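Long-range contacts in spectinomycin 9-adenylyltransferase (Enterococcus faecalis, PDB 6SXJ), which catalyses transfer of the adenylyl group of ATP to the 9-hydroxyl of spectinomycin, releasing diphosphate and making the bacterium resistant to this antibiotic: residues 166-170 with 249-253; 189-193 with 206-210; 69-75 with 108-113. One frame throughout, in Å; residues are numbered along the deposited sequence.

Contact 1 of 3, residues 166-170 with 249-253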
ATOM      1  N   ILE A 166       4.976  10.570  -5.551  1.00 65.07           N
ATOM      2  CA  ILE A 166       6.190   9.827  -5.222  1.00 64.17           C
ATOM      3  C   ILE A 166       7.231  10.742  -4.588  1.00 75.56           C
ATOM      4  O   ILE A 166       7.873  10.382  -3.593  1.00 75.63           O
ATOM      5  CB  ILE A 166       6.743   9.133  -6.481  1.00 65.06           C
ATOM      6  CG1 ILE A 166       5.899   7.904  -6.827  1.00 64.59           C
ATOM      7  CG2 ILE A 166       8.208   8.750  -6.273  1.00 68.63           C
ATOM      8  CD1 ILE A 166       6.262   7.259  -8.142  1.00 62.83           C
ATOM      9  N   MET A 167       7.427  11.936  -5.151  1.00 64.99           N
ATOM     10  CA  MET A 167       8.467  12.821  -4.641  1.00 68.33           C
ATOM     11  C   MET A 167       8.159  13.276  -3.221  1.00 69.20           C
ATOM     12  O   MET A 167       9.046  13.318  -2.360  1.00 64.52           O
ATOM     13  CB  MET A 167       8.615  14.035  -5.552  1.00 65.35           C
ATOM     14  CG  MET A 167       8.837  13.731  -7.018  1.00 65.43           C
ATOM     15  SD  MET A 167       9.979  12.382  -7.333  1.00 91.75           S
ATOM     16  CE  MET A 167      11.503  13.023  -6.674  1.00 64.04           C
ATOM     17  N   ASP A 168       6.907  13.629  -2.952  1.00 68.33           N
ATOM     18  CA  ASP A 168       6.562  14.089  -1.613  1.00 71.18           C
ATOM     19  C   ASP A 168       6.758  12.977  -0.582  1.00 70.45           C
ATOM     20  O   ASP A 168       7.208  13.234   0.541  1.00 75.89           O
ATOM     21  CB  ASP A 168       5.123  14.604  -1.592  1.00 75.71           C
ATOM     22  CG  ASP A 168       4.981  16.002  -2.172  1.00 79.66           C
ATOM     23  OD1 ASP A 168       6.003  16.567  -2.588  1.00 76.85           O
ATOM     24  OD2 ASP A 168       3.844  16.530  -2.212  1.00 84.09           O
ATOM     25  N   SER A 169       6.510  11.725  -0.972  1.00 72.48           N
ATOM     26  CA  SER A 169       6.703  10.616  -0.042  1.00 70.12           C
ATOM     27  C   SER A 169       8.181  10.343   0.200  1.00 70.34           C
ATOM     28  O   SER A 169       8.590  10.050   1.331  1.00 75.04           O
ATOM     29  CB  SER A 169       6.021   9.363  -0.581  1.00 63.80           C
ATOM     30  OG  SER A 169       6.396   8.228   0.177  1.00 72.21           O
ATOM     31  N   SER A 170       9.000  10.443  -0.848  1.00 73.38           N
ATOM     32  CA  SER A 170      10.437  10.270  -0.669  1.00 71.39           C
ATOM     33  C   SER A 170      11.005  11.327   0.266  1.00 73.78           C
ATOM     34  O   SER A 170      11.937  11.049   1.031  1.00 73.46           O
ATOM     35  CB  SER A 170      11.151  10.338  -2.019  1.00 76.81           C
ATOM     36  OG  SER A 170      11.065  11.647  -2.560  1.00 71.37           O
ATOM     37  N   ASN A 249      17.886   8.626  -3.442  1.00 54.99           N
ATOM     38  CA  ASN A 249      17.107   9.857  -3.503  1.00 62.59           C
ATOM     39  C   ASN A 249      17.589  10.751  -4.640  1.00 62.61           C
ATOM     40  O   ASN A 249      16.790  11.243  -5.445  1.00 55.51           O
ATOM     41  CB  ASN A 249      17.192  10.589  -2.162  1.00 59.75           C
ATOM     42  CG  ASN A 249      16.215  11.743  -2.067  1.00 62.05           C
ATOM     43  OD1 ASN A 249      15.036  11.602  -2.385  1.00 69.97           O
ATOM     44  ND2 ASN A 249      16.704  12.895  -1.632  1.00 71.12           N
ATOM     45  N   ASN A 250      18.900  10.982  -4.720  1.00 62.56           N
ATOM     46  CA  ASN A 250      19.428  11.809  -5.800  1.00 66.56           C
ATOM     47  C   ASN A 250      19.131  11.184  -7.158  1.00 66.70           C
ATOM     48  O   ASN A 250      18.645  11.860  -8.070  1.00 70.08           O
ATOM     49  CB  ASN A 250      20.927  12.029  -5.599  1.00 65.34           C
ATOM     50  CG  ASN A 250      21.223  13.029  -4.482  1.00 73.59           C
ATOM     51  OD1 ASN A 250      21.999  12.744  -3.566  1.00 76.32           O
ATOM     52  ND2 ASN A 250      20.600  14.204  -4.553  1.00 66.02           N
ATOM     53  N   ARG A 251      19.401   9.883  -7.307  1.00 61.21           N
ATOM     54  CA  ARG A 251      19.005   9.179  -8.526  1.00 68.83           C
ATOM     55  C   ARG A 251      17.539   9.435  -8.856  1.00 72.41           C
ATOM     56  O   ARG A 251      17.183   9.672 -10.016  1.00 69.39           O
ATOM     57  CB  ARG A 251      19.265   7.683  -8.354  1.00 64.06           C
ATOM     58  CG  ARG A 251      19.177   6.835  -9.610  1.00 74.58           C
ATOM     59  CD  ARG A 251      19.126   5.365  -9.208  1.00 68.94           C
ATOM     60  NE  ARG A 251      19.750   4.464 -10.169  1.00 87.09           N
ATOM     61  CZ  ARG A 251      19.266   4.214 -11.380  1.00 91.35           C
ATOM     62  NH1 ARG A 251      18.156   4.814 -11.790  1.00 91.44           N
ATOM     63  NH2 ARG A 251      19.897   3.369 -12.185  1.00102.55           N
ATOM     64  N   LEU A 252      16.675   9.406  -7.838  1.00 68.86           N
ATOM     65  CA  LEU A 252      15.254   9.646  -8.059  1.00 66.76           C
ATOM     66  C   LEU A 252      14.987  11.098  -8.433  1.00 71.06           C
ATOM     67  O   LEU A 252      14.180  11.375  -9.327  1.00 69.79           O
ATOM     68  CB  LEU A 252      14.471   9.263  -6.805  1.00 68.94           C
ATOM     69  CG  LEU A 252      12.976   9.582  -6.725  1.00 77.30           C
ATOM     70  CD1 LEU A 252      12.203   8.926  -7.852  1.00 74.49           C
ATOM     71  CD2 LEU A 252      12.434   9.135  -5.361  1.00 69.43           C
ATOM     72  N   LYS A 253      15.660  12.040  -7.766  1.00 71.61           N
ATOM     73  CA  LYS A 253      15.422  13.456  -8.026  1.00 72.85           C
ATOM     74  C   LYS A 253      15.723  13.846  -9.468  1.00 77.20           C
ATOM     75  O   LYS A 253      15.254  14.896  -9.921  1.00 80.04           O
ATOM     76  CB  LYS A 253      16.258  14.310  -7.071  1.00 66.06           C
ATOM     77  CG  LYS A 253      15.638  14.498  -5.697  1.00 60.27           C
ATOM     78  CD  LYS A 253      16.717  14.650  -4.622  1.00 67.85           C
ATOM     79  CE  LYS A 253      16.895  16.112  -4.194  1.00 69.59           C
ATOM     80  NZ  LYS A 253      18.062  16.286  -3.267  1.00 70.77           N
TER

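Contact 2 of 3, residues 189-193 with 206-210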
ATOM      1  N   CYS A 189      13.648   2.190  -4.284  1.00 61.81           N
ATOM      2  CA  CYS A 189      13.921   1.400  -5.484  1.00 68.34           C
ATOM      3  C   CYS A 189      12.653   1.218  -6.310  1.00 63.83           C
ATOM      4  O   CYS A 189      12.652   1.438  -7.528  1.00 62.53           O
ATOM      5  CB  CYS A 189      14.511   0.046  -5.097  1.00 68.80           C
ATOM      6  SG  CYS A 189      16.194   0.124  -4.464  1.00 63.89           S
ATOM      7  N   ARG A 190      11.562   0.803  -5.663  1.00 70.27           N
ATOM      8  CA  ARG A 190      10.262   0.799  -6.325  1.00 69.34           C
ATOM      9  C   ARG A 190       9.953   2.181  -6.898  1.00 72.55           C
ATOM     10  O   ARG A 190       9.566   2.312  -8.063  1.00 69.86           O
ATOM     11  CB  ARG A 190       9.173   0.364  -5.339  1.00 75.97           C
ATOM     12  CG  ARG A 190       7.825   0.054  -5.981  1.00 87.86           C
ATOM     13  CD  ARG A 190       6.720  -0.127  -4.943  1.00 92.67           C
ATOM     14  NE  ARG A 190       6.384   1.112  -4.236  1.00105.47           N
ATOM     15  CZ  ARG A 190       5.725   2.139  -4.771  1.00 94.79           C
ATOM     16  NH1 ARG A 190       5.322   2.098  -6.035  1.00 81.28           N
ATOM     17  NH2 ARG A 190       5.470   3.214  -4.034  1.00 86.85           N
ATOM     18  N   MET A 191      10.147   3.221  -6.077  1.00 75.29           N
ATOM     19  CA  MET A 191       9.839   4.591  -6.499  1.00 69.41           C
ATOM     20  C   MET A 191      10.551   4.952  -7.789  1.00 66.64           C
ATOM     21  O   MET A 191       9.989   5.648  -8.648  1.00 64.12           O
ATOM     22  CB  MET A 191      10.264   5.573  -5.414  1.00 65.71           C
ATOM     23  CG  MET A 191       9.337   5.695  -4.232  1.00 59.86           C
ATOM     24  SD  MET A 191       9.827   7.125  -3.275  1.00 79.36           S
ATOM     25  CE  MET A 191       8.430   7.355  -2.189  1.00 77.56           C
ATOM     26  N   ILE A 192      11.795   4.503  -7.954  1.00 68.68           N
ATOM     27  CA  ILE A 192      12.601   4.891  -9.102  1.00 70.97           C
ATOM     28  C   ILE A 192      12.078   4.223 -10.369  1.00 73.98           C
ATOM     29  O   ILE A 192      11.898   4.864 -11.409  1.00 74.56           O
ATOM     30  CB  ILE A 192      14.083   4.559  -8.851  1.00 62.61           C
ATOM     31  CG1 ILE A 192      14.692   5.588  -7.891  1.00 73.08           C
ATOM     32  CG2 ILE A 192      14.841   4.522 -10.166  1.00 65.39           C
ATOM     33  CD1 ILE A 192      15.983   5.136  -7.260  1.00 67.27           C
ATOM     34  N   LEU A 193      11.792   2.923 -10.277  1.00 78.09           N
ATOM     35  CA  LEU A 193      11.265   2.202 -11.427  1.00 78.55           C
ATOM     36  C   LEU A 193      10.013   2.865 -11.972  1.00 83.58           C
ATOM     37  O   LEU A 193       9.964   3.214 -13.155  1.00 86.78           O
ATOM     38  CB  LEU A 193      10.991   0.753 -11.046  1.00 83.70           C
ATOM     39  CG  LEU A 193      12.256  -0.106 -10.999  1.00 82.16           C
ATOM     40  CD1 LEU A 193      11.972  -1.530 -10.553  1.00 75.83           C
ATOM     41  CD2 LEU A 193      12.973  -0.090 -12.333  1.00 69.86           C
ATOM     42  N   ALA A 206      11.899  -5.026  -7.357  1.00 81.38           N
ATOM     43  CA  ALA A 206      12.449  -3.702  -7.627  1.00 79.24           C
ATOM     44  C   ALA A 206      13.832  -3.545  -7.008  1.00 74.61           C
ATOM     45  O   ALA A 206      14.688  -2.853  -7.570  1.00 76.37           O
ATOM     46  CB  ALA A 206      11.503  -2.619  -7.106  1.00 76.13           C
ATOM     47  N   GLY A 207      14.073  -4.192  -5.866  1.00 74.08           N
ATOM     48  CA  GLY A 207      15.366  -4.057  -5.210  1.00 76.15           C
ATOM     49  C   GLY A 207      16.504  -4.634  -6.027  1.00 72.58           C
ATOM     50  O   GLY A 207      17.554  -4.005  -6.186  1.00 68.64           O
ATOM     51  N   ASN A 208      16.326  -5.850  -6.544  1.00 79.71           N
ATOM     52  CA  ASN A 208      17.358  -6.466  -7.368  1.00 73.14           C
ATOM     53  C   ASN A 208      17.442  -5.856  -8.760  1.00 73.42           C
ATOM     54  O   ASN A 208      18.501  -5.937  -9.391  1.00 85.21           O
ATOM     55  CB  ASN A 208      17.113  -7.973  -7.472  1.00 80.84           C
ATOM     56  CG  ASN A 208      16.791  -8.602  -6.126  1.00 88.02           C
ATOM     57  OD1 ASN A 208      15.966  -8.086  -5.376  1.00 99.04           O
ATOM     58  ND2 ASN A 208      17.451  -9.710  -5.809  1.00 84.19           N
ATOM     59  N   ALA A 209      16.368  -5.227  -9.242  1.00 71.46           N
ATOM     60  CA  ALA A 209      16.441  -4.532 -10.523  1.00 71.11           C
ATOM     61  C   ALA A 209      17.234  -3.236 -10.402  1.00 77.38           C
ATOM     62  O   ALA A 209      18.022  -2.899 -11.294  1.00 81.72           O
ATOM     63  CB  ALA A 209      15.033  -4.252 -11.046  1.00 73.73           C
ATOM     64  N   VAL A 210      17.043  -2.493  -9.308  1.00 73.92           N
ATOM     65  CA  VAL A 210      17.756  -1.227  -9.146  1.00 76.65           C
ATOM     66  C   VAL A 210      19.183  -1.464  -8.662  1.00 71.09           C
ATOM     67  O   VAL A 210      20.111  -0.759  -9.071  1.00 66.92           O
ATOM     68  CB  VAL A 210      16.992  -0.292  -8.190  1.00 72.03           C
ATOM     69  CG1 VAL A 210      17.693   1.064  -8.101  1.00 77.75           C
ATOM     70  CG2 VAL A 210      15.551  -0.122  -8.638  1.00 75.29           C
TER

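Contact 3 of 3, residues 69-75 with 108-113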
ATOM      1  N   ILE A  69     -12.511  -7.017  10.913  1.00 51.02           N
ATOM      2  CA  ILE A  69     -11.372  -7.370  10.072  1.00 52.72           C
ATOM      3  C   ILE A  69     -10.210  -7.891  10.910  1.00 58.42           C
ATOM      4  O   ILE A  69      -9.444  -8.752  10.457  1.00 49.33           O
ATOM      5  CB  ILE A  69     -10.932  -6.178   9.207  1.00 51.09           C
ATOM      6  CG1 ILE A  69     -12.034  -5.827   8.206  1.00 51.85           C
ATOM      7  CG2 ILE A  69      -9.635  -6.523   8.489  1.00 44.73           C
ATOM      8  CD1 ILE A  69     -11.661  -4.706   7.257  1.00 53.45           C
ATOM      9  N   ARG A  70     -10.060  -7.393  12.131  1.00 50.83           N
ATOM     10  CA  ARG A  70      -8.856  -7.691  12.897  1.00 51.24           C
ATOM     11  C   ARG A  70      -8.627  -9.178  13.117  1.00 54.58           C
ATOM     12  O   ARG A  70      -7.466  -9.614  13.008  1.00 54.61           O
ATOM     13  CB  ARG A  70      -8.917  -6.953  14.243  1.00 59.86           C
ATOM     14  CG  ARG A  70      -7.929  -7.462  15.283  1.00 63.57           C
ATOM     15  CD  ARG A  70      -7.794  -6.478  16.444  1.00 69.04           C
ATOM     16  NE  ARG A  70      -9.097  -5.977  16.869  1.00 73.32           N
ATOM     17  CZ  ARG A  70      -9.309  -4.765  17.369  1.00 63.74           C
ATOM     18  NH1 ARG A  70      -8.300  -3.919  17.509  1.00 74.51           N
ATOM     19  NH2 ARG A  70     -10.532  -4.403  17.733  1.00 72.71           N
ATOM     20  N   PRO A  71      -9.637  -9.996  13.429  1.00 59.14           N
ATOM     21  CA  PRO A  71      -9.360 -11.412  13.726  1.00 58.18           C
ATOM     22  C   PRO A  71      -8.889 -12.204  12.523  1.00 62.35           C
ATOM     23  O   PRO A  71      -8.261 -13.257  12.700  1.00 61.01           O
ATOM     24  CB  PRO A  71     -10.708 -11.949  14.234  1.00 56.99           C
ATOM     25  CG  PRO A  71     -11.635 -10.752  14.332  1.00 65.34           C
ATOM     26  CD  PRO A  71     -11.081  -9.701  13.434  1.00 64.12           C
ATOM     27  N   ILE A  72      -9.174 -11.744  11.308  1.00 58.53           N
ATOM     28  CA  ILE A  72      -8.909 -12.523  10.109  1.00 57.77           C
ATOM     29  C   ILE A  72      -7.710 -11.993   9.345  1.00 60.16           C
ATOM     30  O   ILE A  72      -7.436 -12.453   8.232  1.00 50.88           O
ATOM     31  CB  ILE A  72     -10.149 -12.583   9.206  1.00 60.93           C
ATOM     32  CG1 ILE A  72     -10.569 -11.183   8.773  1.00 50.88           C
ATOM     33  CG2 ILE A  72     -11.304 -13.243   9.934  1.00 55.23           C
ATOM     34  CD1 ILE A  72     -11.434 -11.179   7.524  1.00 56.40           C
ATOM     35  N   SER A  73      -6.991 -11.028   9.902  1.00 53.67           N
ATOM     36  CA  SER A  73      -5.800 -10.492   9.271  1.00 46.98           C
ATOM     37  C   SER A  73      -4.578 -10.927  10.061  1.00 45.97           C
ATOM     38  O   SER A  73      -4.638 -11.048  11.287  1.00 46.30           O
ATOM     39  CB  SER A  73      -5.863  -8.958   9.193  1.00 47.00           C
ATOM     40  OG  SER A  73      -4.588  -8.378   9.006  1.00 43.00           O
ATOM     41  N   LYS A  74      -3.462 -11.115   9.357  1.00 46.28           N
ATOM     42  CA  LYS A  74      -2.209 -11.430  10.019  1.00 46.09           C
ATOM     43  C   LYS A  74      -1.833 -10.302  10.975  1.00 54.01           C
ATOM     44  O   LYS A  74      -2.090  -9.126  10.709  1.00 44.78           O
ATOM     45  CB  LYS A  74      -1.098 -11.623   8.992  1.00 42.69           C
ATOM     46  CG  LYS A  74       0.243 -12.057   9.570  1.00 48.99           C
ATOM     47  CD  LYS A  74       1.367 -11.820   8.560  1.00 54.34           C
ATOM     48  CE  LYS A  74       2.706 -12.375   9.052  1.00 62.53           C
ATOM     49  NZ  LYS A  74       3.144 -13.587   8.291  1.00 79.41           N
ATOM     50  N   LYS A  75      -1.203 -10.665  12.089  1.00 51.18           N
ATOM     51  CA  LYS A  75      -0.621  -9.700  13.010  1.00 53.54           C
ATOM     52  C   LYS A  75       0.893  -9.731  12.874  1.00 56.35           C
ATOM     53  O   LYS A  75       1.487 -10.796  12.656  1.00 52.99           O
ATOM     54  CB  LYS A  75      -1.031  -9.983  14.453  1.00 56.53           C
ATOM     55  CG  LYS A  75      -2.366  -9.352  14.832  1.00 59.86           C
ATOM     56  CD  LYS A  75      -3.514 -10.291  14.490  1.00 66.25           C
ATOM     57  CE  LYS A  75      -4.859  -9.589  14.585  1.00 62.45           C
ATOM     58  NZ  LYS A  75      -5.081  -8.670  13.438  1.00 56.97           N
ATOM     59  N   TYR A 108      -8.064   0.322   7.007  1.00 42.86           N
ATOM     60  CA  TYR A 108      -7.610  -0.773   7.847  1.00 40.27           C
ATOM     61  C   TYR A 108      -6.181  -1.107   7.449  1.00 41.93           C
ATOM     62  O   TYR A 108      -5.893  -1.307   6.264  1.00 46.45           O
ATOM     63  CB  TYR A 108      -8.465  -2.042   7.736  1.00 49.71           C
ATOM     64  CG  TYR A 108      -7.984  -3.063   8.751  1.00 48.03           C
ATOM     65  CD1 TYR A 108      -8.567  -3.152  10.010  1.00 58.75           C
ATOM     66  CD2 TYR A 108      -6.903  -3.890   8.477  1.00 44.53           C
ATOM     67  CE1 TYR A 108      -8.102  -4.053  10.954  1.00 57.84           C
ATOM     68  CE2 TYR A 108      -6.437  -4.790   9.408  1.00 49.63           C
ATOM     69  CZ  TYR A 108      -7.033  -4.863  10.649  1.00 51.03           C
ATOM     70  OH  TYR A 108      -6.556  -5.759  11.580  1.00 44.60           O
ATOM     71  N   GLY A 109      -5.296  -1.175   8.441  1.00 41.45           N
ATOM     72  CA  GLY A 109      -3.897  -1.494   8.229  1.00 41.55           C
ATOM     73  C   GLY A 109      -3.250  -1.925   9.530  1.00 48.83           C
ATOM     74  O   GLY A 109      -3.533  -1.341  10.582  1.00 52.72           O
ATOM     75  N   GLU A 110      -2.383  -2.937   9.479  1.00 50.22           N
ATOM     76  CA  GLU A 110      -1.842  -3.502  10.707  1.00 51.95           C
ATOM     77  C   GLU A 110      -0.846  -2.575  11.388  1.00 48.45           C
ATOM     78  O   GLU A 110      -0.659  -2.690  12.601  1.00 47.26           O
ATOM     79  CB  GLU A 110      -1.180  -4.852  10.422  1.00 45.07           C
ATOM     80  CG  GLU A 110      -2.171  -5.973  10.133  1.00 53.00           C
ATOM     81  CD  GLU A 110      -3.121  -6.229  11.285  1.00 58.32           C
ATOM     82  OE1 GLU A 110      -2.703  -6.094  12.455  1.00 52.65           O
ATOM     83  OE2 GLU A 110      -4.301  -6.546  11.021  1.00 49.33           O
ATOM     84  N   TRP A 111      -0.197  -1.672  10.645  1.00 48.04           N
ATOM     85  CA  TRP A 111       0.667  -0.676  11.275  1.00 54.01           C
ATOM     86  C   TRP A 111      -0.103   0.235  12.219  1.00 49.65           C
ATOM     87  O   TRP A 111       0.521   0.967  12.994  1.00 55.32           O
ATOM     88  CB  TRP A 111       1.378   0.175  10.220  1.00 43.05           C
ATOM     89  CG  TRP A 111       0.449   1.001   9.375  1.00 49.60           C
ATOM     90  CD1 TRP A 111       0.080   2.292   9.588  1.00 52.72           C
ATOM     91  CD2 TRP A 111      -0.223   0.584   8.180  1.00 53.52           C
ATOM     92  NE1 TRP A 111      -0.786   2.706   8.606  1.00 47.65           N
ATOM     93  CE2 TRP A 111      -0.982   1.678   7.726  1.00 51.21           C
ATOM     94  CE3 TRP A 111      -0.248  -0.607   7.448  1.00 54.30           C
ATOM     95  CZ2 TRP A 111      -1.764   1.617   6.580  1.00 47.72           C
ATOM     96  CZ3 TRP A 111      -1.025  -0.667   6.313  1.00 58.05           C
ATOM     97  CH2 TRP A 111      -1.773   0.435   5.887  1.00 57.63           C
ATOM     98  N   LEU A 112      -1.434   0.194  12.180  1.00 52.98           N
ATOM     99  CA  LEU A 112      -2.293   1.018  13.011  1.00 48.93           C
ATOM    100  C   LEU A 112      -2.895   0.255  14.186  1.00 50.83           C
ATOM    101  O   LEU A 112      -3.727   0.811  14.916  1.00 48.12           O
ATOM    102  CB  LEU A 112      -3.420   1.606  12.160  1.00 47.57           C
ATOM    103  CG  LEU A 112      -3.105   2.679  11.120  1.00 51.97           C
ATOM    104  CD1 LEU A 112      -4.309   2.860  10.212  1.00 40.19           C
ATOM    105  CD2 LEU A 112      -2.730   3.996  11.803  1.00 46.19           C
ATOM    106  N   GLN A 113      -2.499  -1.001  14.392  1.00 57.31           N
ATOM    107  CA  GLN A 113      -3.171  -1.827  15.391  1.00 60.99           C
ATOM    108  C   GLN A 113      -2.988  -1.257  16.797  1.00 48.89           C
ATOM    109  O   GLN A 113      -3.953  -1.141  17.557  1.00 52.45           O
ATOM    110  CB  GLN A 113      -2.659  -3.266  15.310  1.00 57.08           C
ATOM    111  CG  GLN A 113      -3.572  -4.292  15.976  1.00 54.04           C
ATOM    112  CD  GLN A 113      -4.936  -4.375  15.342  1.00 59.82           C
ATOM    113  OE1 GLN A 113      -5.915  -3.844  15.872  1.00 52.72           O
ATOM    114  NE2 GLN A 113      -5.019  -5.056  14.205  1.00 62.78           N
TER

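Contact 1 of 3, residues 166-170 with 249-253
Met-167 and Leu-252 reach toward each other tip to tip across two helix segments whose axes come no closer than 11.3 Å, a gap bridged mainly by side chains. The thioether of Met-167 does most of the reaching: its CB points along the flank of the helix, but bends at chi2 and chi3 fold the chain over, so that CE lies 3.7 Å from CG of Leu-252 and SD packs on the same branch point. CE also skims the backbone of Lys-253, 4.2 Å from its CA, while the lysine chain runs off from the contact beyond CG. With CG anti to the backbone N (chi1 173°), Leu-252 projects toward helix 159-173, and its two methyls meet different partners. CD1 faces CG2 of Ile-166 at 4.3 Å, and CD2 sits 3.8 Å from CB of Ser-170. The hydroxyl of Ser-170 turns back on its own helix, where OG donates to the carbonyl O of Met-167 at 2.6 Å; this leaves OG 4.0 Å from OD1 of Asn-249, too far for a hydrogen bond between the two. Met-191 of helix 181-196 packs on both Ser-170 and Leu-252. With the segments nearly antiparallel, at 158°, this is helix-helix packing within the helical region of the aminoglycoside adenylyltransferase C-terminal family, joining helix 159-173 to the C-terminal helix 241-253.

Contact 2 of 3, residues 189-193 with 206-210
Val-210 is the main bump on segment 206-210, its branched side chain set against Cys-189 and sliding past Leu-193 in the opposite direction. Its CG2 presses on the backbone of the facing helix, 3.5 Å from the carbonyl O of Cys-189, and also meets CB of that residue at 3.7 Å. CG1 of Val-210, anti to the backbone N (chi1 -176°), lies against SG of Cys-189, and the same CG1 reaches CD1 of Ile-192 at 4.5 Å. A second, smaller bump is the methyl of Ala-206, which fills the notch between Arg-190 and Leu-193: its CB settles 3.7 Å from the backbone N of Arg-190 and 3.6 Å from CD1 of Leu-193. Helices 181-196 and 203-212 follow each other in the chain within the helical C-terminal family region, and their segments cross at 70° with axes 8.7 Å apart. The small Ala-206 and Cys-189 suit this closeness, and CB of Cys-189 packs on CA of Gly-207 at 4.2 Å. Leu-193 answers from the opposite helix: beyond Ala-206 its CD1 extends to the methyl of Ala-209, while its CG rests on CG2 of Val-210. From the short connection between the helices, Ile-200 packs on Arg-190, and Ile-201 on Leu-193 and Ala-206; Ile-222 of helix 216-229 covers Cys-189. The aliphatic start of Arg-190 borders the Ala-206 notch through CB, whereas the rest of its chain departs from helix 203-212.

Contact 3 of 3, residues 69-75 with 108-113
The ring of Tyr-108 carries CG2 of Ile-69 over the centre of one face, 3.5 Å from the centroid and almost on the ring normal, a CH-pi contact. At its edge, in plane, lies OE2 of Glu-110, to which the phenol OH donates a very short bond of 2.5 Å. The Arg-70 guanidinium and the Gln-113 amide stand 43° apart; NH1 of the arginine donates to OE1 of the glutamine at 2.9 Å, somewhat bent (143°) and tilted from both planes. The other end of this amide gives NE2 to OE1 of Glu-110 at 3.1 Å, nearly in its own plane. A fold at chi2 (-60°) curls the Glu-110 carboxylate in to the hydroxyl edge of the ring. There its OE2 lies 2.7 Å from OG of Ser-73 and makes a salt bridge to NZ of Lys-75 at 3.3 Å. The ammonium also donates to the carbonyl O of Arg-70 at 2.6 Å, tying the start of segment 69-75 to its end. Between helix 59-69 and the end of strand 103-108, in the nucleotidyltransferase domain, a buried carboxylate is thus met by phenol, amide and ammonium, surroundings that would probably favour its charged form.

Contacts 1 and 2 belong to one helical assembly on the same side of the chain's centre: helix 181-196 supplies one segment of contact 2 and also touches both helices of contact 1, with Ile-192 packing on Arg-251 and Leu-252. Contact 2 is nested within the loop that contact 1 closes. Both are mainly apolar, but contact 2 is buried and close, whereas contact 1 is partly buried and wider. Contact 3 lies on the opposite side of the centre, about 29 and 27 Å from contacts 1 and 2 between centres. Also partly buried, it joins irregular chain beside the sheet, and relies on hydrogen bonds and a salt bridge gathered on one carboxylate, with a CH-pi contact beside it.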